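Local coordinates for protein adenosine kinase (PDB 3UBO) that probably phosphorylates adenosine, using ATP as phosphate donor, as a member of the pfkB family of carbohydrate kinases, at residues A[225-228]-A[232-235]; A[235-240]-A[244-249]; A[252-257]-A[261-266]. All blocks are in the same frame, centred on the assembly; numbering follows the deposited sequence.

The three contacts follow one another along the chain, and helix 230-240 ties the first two together: contact 1 and contact 2 share Glu235, and their centres lie about 9 Å apart. Contact 3 is likewise about 9 Å from contact 2, centre to centre, but about 16 Å from contact 1. Backbone pairing joins the later two, with Ala244 O 3.0 Å from Val256 N and Val246 O 3.1 Å from Val254 N, both probable hydrogen bonds. Contact 1 reaches the hairpin by packing, with Leu234 CD2 3.5 Å from Val256 CG2. ADP is met by Thr247 and Ser249 in contact 2 and by Gly252 O in contact 3, whereas contact 1 does not border it.

Contact 1 (A[225-228]-A[232-235])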
loop_
_atom_site.group_PDB
_atom_site.type_symbol
_atom_site.label_atom_id
_atom_site.label_comp_id
_atom_site.label_asym_id
_atom_site.label_seq_id
_atom_site.Cartn_x
_atom_site.Cartn_y
_atom_site.Cartn_z
ATOM N N TYR A 225 26.444 1.439 24.947
ATOM C CA TYR A 225 27.432 1.623 26.019
ATOM C C TYR A 225 26.725 1.675 27.380
ATOM O O TYR A 225 27.128 2.458 28.257
ATOM C CB TYR A 225 28.303 2.903 25.788
ATOM C CG TYR A 225 29.008 2.894 24.432
ATOM C CD1 TYR A 225 30.024 1.979 24.163
ATOM C CD2 TYR A 225 28.633 3.767 23.409
ATOM C CE1 TYR A 225 30.662 1.937 22.926
ATOM C CE2 TYR A 225 29.264 3.726 22.152
ATOM C CZ TYR A 225 30.279 2.806 21.923
ATOM O OH TYR A 225 30.914 2.730 20.697
ATOM N N GLU A 226 25.675 0.860 27.542
ATOM C CA GLU A 226 24.891 0.834 28.776
ATOM C C GLU A 226 25.027 2.142 29.565
ATOM O O GLU A 226 25.718 2.156 30.583
ATOM C CB GLU A 226 25.327 -0.341 29.666
ATOM N N THR A 227 24.400 3.228 29.100
ATOM C CA THR A 227 24.453 4.527 29.802
ATOM C C THR A 227 23.322 5.551 29.476
ATOM O O THR A 227 22.791 5.618 28.351
ATOM C CB THR A 227 25.843 5.252 29.642
ATOM O OG1 THR A 227 25.805 6.553 30.257
ATOM C CG2 THR A 227 26.197 5.436 28.172
ATOM N N GLU A 228 22.965 6.344 30.483
ATOM C CA GLU A 228 22.054 7.438 30.276
ATOM C C GLU A 228 22.820 8.736 29.896
ATOM O O GLU A 228 22.189 9.701 29.466
ATOM C CB GLU A 228 21.131 7.615 31.501
ATOM N N ARG A 232 28.898 11.173 26.888
ATOM C CA ARG A 232 29.840 10.095 27.164
ATOM C C ARG A 232 29.776 9.053 26.073
ATOM O O ARG A 232 30.808 8.497 25.657
ATOM C CB ARG A 232 29.494 9.396 28.482
ATOM C CG ARG A 232 30.307 8.088 28.714
ATOM C CD ARG A 232 31.517 8.346 29.635
ATOM N NE ARG A 232 32.596 7.352 29.552
ATOM C CZ ARG A 232 33.576 7.233 30.459
ATOM N NH1 ARG A 232 33.604 8.034 31.542
ATOM N NH2 ARG A 232 34.521 6.302 30.292
ATOM N N ALA A 233 28.546 8.765 25.647
ATOM C CA ALA A 233 28.304 7.736 24.649
ATOM C C ALA A 233 28.854 8.164 23.293
ATOM O O ALA A 233 29.378 7.331 22.525
ATOM C CB ALA A 233 26.831 7.398 24.559
ATOM N N LEU A 234 28.765 9.468 23.020
ATOM C CA LEU A 234 29.308 10.038 21.784
ATOM C C LEU A 234 30.824 9.832 21.681
ATOM O O LEU A 234 31.329 9.592 20.590
ATOM C CB LEU A 234 28.903 11.517 21.610
ATOM C CG LEU A 234 27.500 11.762 21.012
ATOM C CD1 LEU A 234 27.180 13.207 20.812
ATOM C CD2 LEU A 234 27.416 11.111 19.677
ATOM N N GLU A 235 31.538 9.889 22.813
ATOM C CA GLU A 235 32.981 9.650 22.822
ATOM C C GLU A 235 33.264 8.212 22.491
ATOM O O GLU A 235 34.033 7.920 21.589
ATOM C CB GLU A 235 33.599 9.973 24.178
ATOM C CG GLU A 235 33.574 11.439 24.521
ATOM C CD GLU A 235 34.047 11.695 25.953
ATOM O OE1 GLU A 235 34.299 10.676 26.681
ATOM O OE2 GLU A 235 34.152 12.915 26.321
#
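Tyr225 and Thr227 both rest on Ala233, and the contact is made by van der Waals packing, with no hydrogen bond passing between the two segments. The two residues share it about equally. The tyrosine takes part through the CD2-CE2 side of its ring: Tyr225 CE2 is 3.6 Å from Ala233 O, and Tyr225 CD2 is 4.2 Å from Ala233 CB. The carbonyl oxygen meets the ring obliquely, which makes this a polar atom lying beside an aromatic ring and not a bond to it. Tyr225 gets there by turning CG opposite its own carbonyl carbon (chi1 -56°), which sends the ring alongside the helix toward its later turns.

The two segments belong to a helix-loop-helix connection: residues 225-228 lie in the loop after helix 218-224, and Ala233 sits in the early part of helix 230-240, onto which the loop folds back. The small side chain of Ala233 is consistent with this close return, with the CA atoms of Tyr225 and Ala233 6.3 Å apart. Helix 199-207 supports the tyrosine as well, through Leu203 and Met206, while its hydroxyl OH is hydrogen-bonded to Asp240 OD2 near the far end of helix 230-240; a polar grip at the hydroxyl thus accompanies the packing along the ring.

Thr227 divides its two branches between different tasks. OG1 lies opposite the backbone N (chi1 176°) and is hydrogen-bonded to Asp229 N, which would limit rotation about CA-CB. With that branch engaged, the methyl is directed at the helix, and Thr227 CG2 stands 4.2 Å from Ala233 CB, methyl against methyl.

Contact 2 (A[235-240]-A[244-249]); sequences ELLARD and AAVTLS. With ADP (adenosine-5'-diphosphate), chain D.
This helix-to-strand packing belongs to the parallel alpha/beta sheet of the pfkB-family kinase fold, where helix 230-240 leads into strand 246-247, the last parallel strand, with the hairpin strand 253-257 added beside it. Leu237 carries the contact. With CG opposite the backbone N (chi1 168°), its isobutyl group leaves the helix toward the strand segment, and one branch serves two partners: Leu237 CD2 lies 3.3 Å from Ala244 CB and 3.9 Å from Val246 CG2. The second branch also borders the alanine, with Leu237 CD1 3.8 Å from Ala244 CB, so the fork straddles that methyl. Ala244 and Val246 direct their side chains to the same side, as expected along an extended chain.

At its C-terminal part the segment reaches the nucleotide. Ser249 N donates to ADP O2A at 2.8 Å with an N-H...O angle of 160°, although the modelled place of that phosphate oxygen is less sure. Thr247 OG1 makes only a weak, unsettled bond to the same atom, and a weak one to Ala216 O.

Leu237 also meets Val214 of strand 213-217 and Met206 of helix 199-207, while strand 246-247 lies between strands 213-217 and 253-257, bonded to both through Ala216 and Val254.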
loop_
_atom_site.group_PDB
_atom_site.type_symbol
_atom_site.label_atom_id
_atom_site.label_comp_id
_atom_site.label_asym_id
_atom_site.label_seq_id
_atom_site.Cartn_x
_atom_site.Cartn_y
_atom_site.Cartn_z
ATOM N N GLU A 235 31.538 9.889 22.813
ATOM C CA GLU A 235 32.981 9.650 22.822
ATOM C C GLU A 235 33.264 8.212 22.491
ATOM O O GLU A 235 34.033 7.920 21.589
ATOM C CB GLU A 235 33.599 9.973 24.178
ATOM C CG GLU A 235 33.574 11.439 24.521
ATOM C CD GLU A 235 34.047 11.695 25.953
ATOM O OE1 GLU A 235 34.299 10.676 26.681
ATOM O OE2 GLU A 235 34.152 12.915 26.321
ATOM N N LEU A 236 32.644 7.305 23.224
ATOM C CA LEU A 236 32.950 5.900 23.033
ATOM C C LEU A 236 32.731 5.459 21.575
ATOM O O LEU A 236 33.518 4.675 20.996
ATOM C CB LEU A 236 32.112 5.092 24.007
ATOM C CG LEU A 236 32.235 5.688 25.416
ATOM C CD1 LEU A 236 31.196 5.105 26.360
ATOM C CD2 LEU A 236 33.635 5.432 25.951
ATOM N N LEU A 237 31.672 6.008 20.989
ATOM C CA LEU A 237 31.255 5.695 19.632
ATOM C C LEU A 237 32.238 6.209 18.583
ATOM O O LEU A 237 32.420 5.584 17.526
ATOM C CB LEU A 237 29.892 6.336 19.392
ATOM C CG LEU A 237 29.425 6.347 17.934
ATOM C CD1 LEU A 237 28.894 4.973 17.633
ATOM C CD2 LEU A 237 28.386 7.412 17.587
ATOM N N ALA A 238 32.833 7.373 18.886
ATOM C CA ALA A 238 33.952 7.961 18.125
ATOM C C ALA A 238 35.233 7.125 18.133
ATOM O O ALA A 238 35.913 7.084 17.127
ATOM C CB ALA A 238 34.264 9.336 18.626
ATOM N N ARG A 239 35.536 6.496 19.279
ATOM C CA ARG A 239 36.670 5.593 19.483
ATOM C C ARG A 239 36.589 4.289 18.692
ATOM O O ARG A 239 37.654 3.657 18.397
ATOM C CB ARG A 239 36.806 5.172 20.962
ATOM C CG ARG A 239 36.845 6.277 21.973
ATOM C CD ARG A 239 37.404 5.797 23.321
ATOM N NE ARG A 239 37.421 6.906 24.290
ATOM C CZ ARG A 239 37.517 6.773 25.620
ATOM N NH1 ARG A 239 37.619 5.560 26.178
ATOM N NH2 ARG A 239 37.510 7.865 26.395
ATOM N N ASP A 240 35.359 3.838 18.397
ATOM C CA ASP A 240 35.212 2.452 17.927
ATOM C C ASP A 240 34.963 2.305 16.415
ATOM O O ASP A 240 35.105 1.185 15.843
ATOM C CB ASP A 240 34.183 1.707 18.776
ATOM C CG ASP A 240 34.507 1.764 20.262
ATOM O OD1 ASP A 240 35.596 2.273 20.615
ATOM O OD2 ASP A 240 33.678 1.300 21.087
ATOM N N ALA A 244 30.448 7.969 12.470
ATOM C CA ALA A 244 29.218 7.537 13.127
ATOM C C ALA A 244 28.083 8.638 13.215
ATOM O O ALA A 244 28.135 9.569 14.024
ATOM C CB ALA A 244 29.556 6.991 14.492
ATOM N N ALA A 245 27.061 8.486 12.372
ATOM C CA ALA A 245 25.863 9.319 12.368
ATOM C C ALA A 245 24.765 8.871 13.383
ATOM O O ALA A 245 24.415 7.684 13.439
ATOM C CB ALA A 245 25.301 9.374 10.943
ATOM N N VAL A 246 24.226 9.820 14.163
ATOM C CA VAL A 246 23.196 9.504 15.146
ATOM C C VAL A 246 21.894 10.308 14.974
ATOM O O VAL A 246 21.877 11.528 15.164
ATOM C CB VAL A 246 23.757 9.664 16.555
ATOM C CG1 VAL A 246 22.661 9.583 17.589
ATOM C CG2 VAL A 246 24.784 8.604 16.776
ATOM N N THR A 247 20.787 9.639 14.634
ATOM C CA THR A 247 19.510 10.345 14.480
ATOM C C THR A 247 18.884 10.779 15.816
ATOM O O THR A 247 18.865 10.055 16.795
ATOM C CB THR A 247 18.513 9.564 13.569
ATOM O OG1 THR A 247 18.266 8.264 14.124
ATOM C CG2 THR A 247 19.032 9.424 12.128
ATOM N N LEU A 248 18.382 12.010 15.828
ATOM C CA LEU A 248 17.775 12.647 17.019
ATOM C C LEU A 248 16.305 13.009 16.789
ATOM O O LEU A 248 15.837 14.052 17.235
ATOM C CB LEU A 248 18.528 13.923 17.384
ATOM C CG LEU A 248 20.029 13.855 17.709
ATOM C CD1 LEU A 248 20.700 15.262 17.628
ATOM C CD2 LEU A 248 20.280 13.121 19.054
ATOM N N SER A 249 15.581 12.143 16.094
ATOM C CA SER A 249 14.205 12.404 15.749
ATOM C C SER A 249 14.074 13.826 15.210
ATOM O O SER A 249 14.604 14.116 14.131
ATOM C CB SER A 249 13.290 12.222 16.954
ATOM O OG SER A 249 13.808 11.326 17.903
HETATM P PB ADP D . 14.411 6.160 14.277
HETATM O O1B ADP D . 13.867 5.217 15.529
HETATM O O2B ADP D . 15.832 5.675 13.528
HETATM O O3B ADP D . 13.365 6.303 13.230
HETATM P PA ADP D . 14.774 9.145 15.010
HETATM O O1A ADP D . 13.855 9.630 16.288
HETATM O O2A ADP D . 16.159 9.572 15.213
HETATM O O3A ADP D . 14.589 7.488 15.278
HETATM O "O5'" ADP D . 14.303 9.723 13.505
HETATM C "C5'" ADP D . 15.081 9.416 12.355
HETATM C "C4'" ADP D . 15.162 10.612 11.350
HETATM O "O4'" ADP D . 13.910 11.003 10.611
HETATM C "C3'" ADP D . 15.623 12.051 11.935
HETATM O "O3'" ADP D . 16.965 12.257 12.338
HETATM C "C2'" ADP D . 14.892 13.087 11.089
HETATM O "O2'" ADP D . 15.507 13.658 9.925
HETATM C "C1'" ADP D . 13.584 12.369 10.918
HETATM N N9 ADP D . 12.632 12.549 12.057
HETATM C C8 ADP D . 12.336 11.677 13.081
HETATM N N7 ADP D . 11.342 12.276 13.963
HETATM C C5 ADP D . 11.048 13.575 13.457
HETATM C C6 ADP D . 10.116 14.628 13.904
HETATM N N6 ADP D . 9.254 14.397 15.079
HETATM N N1 ADP D . 10.017 15.781 13.189
HETATM C C2 ADP D . 10.781 15.981 12.026
HETATM N N3 ADP D . 11.711 14.971 11.581
HETATM C C4 ADP D . 11.814 13.777 12.291
#

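Contact 3 (A[252-257]-A[261-266]); sequences GSVVVR and RVRVGA. With ADP (adenosine-5'-diphosphate), chain D.
A weakly bonded beta hairpin at the edge of the ADP pocket joins strands 253-257 and 260-264; the axes of 253-257 and 261-264 approach to 4.6 Å and run antiparallel at 167°. At its nucleotide end Gly252 O accepts a hydrogen bond from ADP O3' at 2.7 Å, which fixes one ribose hydroxyl to the backbone. Next to it Ser253 N donates to Val264 O at 2.8 Å (N-H...O 153°), and Val255 N to Val262 O at 3.0 Å; the return bond from Val262 N to Val255 O is weak.

On the face bearing Val254 and Val256, two arginines lie alongside the valines. Val254 CG2 stands at the edge of the Arg263 guanidinium, 3.9 Å from Arg263 NE. Arg261, bent at chi2 (-146°), brings CD to 4.1 Å from Val256 CG2; the closer approach of its NH1 is doubtful. Replacing Arg261 by an alanine is likely to remove the cover over Val256 and the contact with Leu234 of helix 230-240. On the other face Val255 and Val262 meet through CB atoms 4.4 Å apart.

The hairpin's bond to the ribose O3' is made by a main-chain carbonyl, so it does not depend on a side chain at that position, while the valines supply apolar packing.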
loop_
_atom_site.group_PDB
_atom_site.type_symbol
_atom_site.label_atom_id
_atom_site.label_comp_id
_atom_site.label_asym_id
_atom_site.label_seq_id
_atom_site.Cartn_x
_atom_site.Cartn_y
_atom_site.Cartn_z
ATOM N N GLY A 252 16.970 16.359 14.566
ATOM C CA GLY A 252 17.701 16.198 13.327
ATOM C C GLY A 252 18.792 15.176 13.511
ATOM O O GLY A 252 18.460 14.026 13.730
ATOM N N SER A 253 20.072 15.575 13.454
ATOM C CA SER A 253 21.193 14.598 13.561
ATOM C C SER A 253 22.442 15.138 14.278
ATOM O O SER A 253 22.638 16.343 14.352
ATOM C CB SER A 253 21.604 14.067 12.168
ATOM O OG SER A 253 22.619 14.889 11.591
ATOM N N VAL A 254 23.290 14.245 14.793
ATOM C CA VAL A 254 24.633 14.627 15.238
ATOM C C VAL A 254 25.692 13.631 14.787
ATOM O O VAL A 254 25.896 12.601 15.437
ATOM C CB VAL A 254 24.741 14.808 16.768
ATOM C CG1 VAL A 254 24.217 13.605 17.499
ATOM C CG2 VAL A 254 26.180 15.127 17.153
ATOM N N VAL A 255 26.371 13.916 13.676
ATOM C CA VAL A 255 27.469 13.071 13.217
ATOM C C VAL A 255 28.764 13.235 14.045
ATOM O O VAL A 255 29.065 14.267 14.535
ATOM C CB VAL A 255 27.703 13.276 11.720
ATOM C CG1 VAL A 255 28.790 12.313 11.174
ATOM C CG2 VAL A 255 26.413 13.042 10.976
ATOM N N VAL A 256 29.526 12.174 14.214
ATOM C CA VAL A 256 30.681 12.182 15.116
ATOM C C VAL A 256 31.939 11.569 14.424
ATOM O O VAL A 256 31.843 10.511 13.779
ATOM C CB VAL A 256 30.311 11.471 16.453
ATOM C CG1 VAL A 256 31.488 10.805 17.053
ATOM C CG2 VAL A 256 29.677 12.466 17.424
ATOM N N ARG A 257 33.074 12.304 14.513
ATOM C CA ARG A 257 34.415 11.965 13.943
ATOM C C ARG A 257 35.506 12.522 14.865
ATOM O O ARG A 257 35.817 13.739 14.822
ATOM C CB ARG A 257 34.587 12.548 12.547
ATOM C CG ARG A 257 35.684 11.911 11.821
ATOM C CD ARG A 257 35.375 11.828 10.352
ATOM N NE ARG A 257 35.317 13.155 9.726
ATOM C CZ ARG A 257 35.198 13.357 8.402
ATOM N NH1 ARG A 257 35.108 12.308 7.555
ATOM N NH2 ARG A 257 35.165 14.607 7.928
ATOM N N ARG A 261 32.005 17.332 15.764
ATOM C CA ARG A 261 30.608 16.925 15.945
ATOM C C ARG A 261 29.714 17.804 15.117
ATOM O O ARG A 261 29.311 18.908 15.591
ATOM C CB ARG A 261 30.159 17.050 17.408
ATOM C CG ARG A 261 31.078 16.450 18.455
ATOM C CD ARG A 261 30.233 15.883 19.604
ATOM N NE ARG A 261 30.892 14.851 20.422
ATOM C CZ ARG A 261 31.663 13.858 19.966
ATOM N NH1 ARG A 261 31.908 13.682 18.664
ATOM N NH2 ARG A 261 32.196 13.020 20.841
ATOM N N VAL A 262 29.403 17.350 13.897
ATOM C CA VAL A 262 28.470 18.067 13.008
ATOM C C VAL A 262 26.990 17.892 13.421
ATOM O O VAL A 262 26.385 16.861 13.104
ATOM C CB VAL A 262 28.620 17.623 11.529
ATOM C CG1 VAL A 262 27.753 18.492 10.565
ATOM C CG2 VAL A 262 30.070 17.647 11.117
ATOM N N ARG A 263 26.413 18.897 14.104
ATOM C CA ARG A 263 24.962 18.926 14.427
ATOM C C ARG A 263 24.117 19.651 13.375
ATOM O O ARG A 263 24.091 20.851 13.394
ATOM C CB ARG A 263 24.746 19.587 15.786
ATOM C CG ARG A 263 25.768 19.080 16.721
ATOM C CD ARG A 263 25.525 19.501 18.107
ATOM N NE ARG A 263 26.133 18.519 18.994
ATOM C CZ ARG A 263 26.262 18.654 20.315
ATOM N NH1 ARG A 263 25.823 19.772 20.933
ATOM N NH2 ARG A 263 26.819 17.652 21.019
ATOM N N VAL A 264 23.466 18.942 12.459
ATOM C CA VAL A 264 22.494 19.504 11.532
ATOM C C VAL A 264 21.057 19.179 11.996
ATOM O O VAL A 264 20.716 18.024 12.328
ATOM C CB VAL A 264 22.707 19.006 10.072
ATOM C CG1 VAL A 264 21.616 19.532 9.126
ATOM C CG2 VAL A 264 24.144 19.318 9.575
ATOM N N GLY A 265 20.197 20.187 12.002
ATOM C CA GLY A 265 18.840 20.021 12.505
ATOM C C GLY A 265 17.808 19.519 11.503
ATOM O O GLY A 265 18.074 19.408 10.292
ATOM N N ALA A 266 16.620 19.195 12.005
ATOM C CA ALA A 266 15.676 18.476 11.155
ATOM C C ALA A 266 14.629 19.406 10.646
ATOM O O ALA A 266 14.395 20.458 11.210
ATOM C CB ALA A 266 15.053 17.239 11.867
HETATM P PB ADP D . 14.411 6.160 14.277
HETATM O O1B ADP D . 13.867 5.217 15.529
HETATM O O2B ADP D . 15.832 5.675 13.528
HETATM O O3B ADP D . 13.365 6.303 13.230
HETATM P PA ADP D . 14.774 9.145 15.010
HETATM O O1A ADP D . 13.855 9.630 16.288
HETATM O O2A ADP D . 16.159 9.572 15.213
HETATM O O3A ADP D . 14.589 7.488 15.278
HETATM O "O5'" ADP D . 14.303 9.723 13.505
HETATM C "C5'" ADP D . 15.081 9.416 12.355
HETATM C "C4'" ADP D . 15.162 10.612 11.350
HETATM O "O4'" ADP D . 13.910 11.003 10.611
HETATM C "C3'" ADP D . 15.623 12.051 11.935
HETATM O "O3'" ADP D . 16.965 12.257 12.338
HETATM C "C2'" ADP D . 14.892 13.087 11.089
HETATM O "O2'" ADP D . 15.507 13.658 9.925
HETATM C "C1'" ADP D . 13.584 12.369 10.918
HETATM N N9 ADP D . 12.632 12.549 12.057
HETATM C C8 ADP D . 12.336 11.677 13.081
HETATM N N7 ADP D . 11.342 12.276 13.963
HETATM C C5 ADP D . 11.048 13.575 13.457
HETATM C C6 ADP D . 10.116 14.628 13.904
HETATM N N6 ADP D . 9.254 14.397 15.079
HETATM N N1 ADP D . 10.017 15.781 13.189
HETATM C C2 ADP D . 10.781 15.981 12.026
HETATM N N3 ADP D . 11.711 14.971 11.581
HETATM C C4 ADP D . 11.814 13.777 12.291
#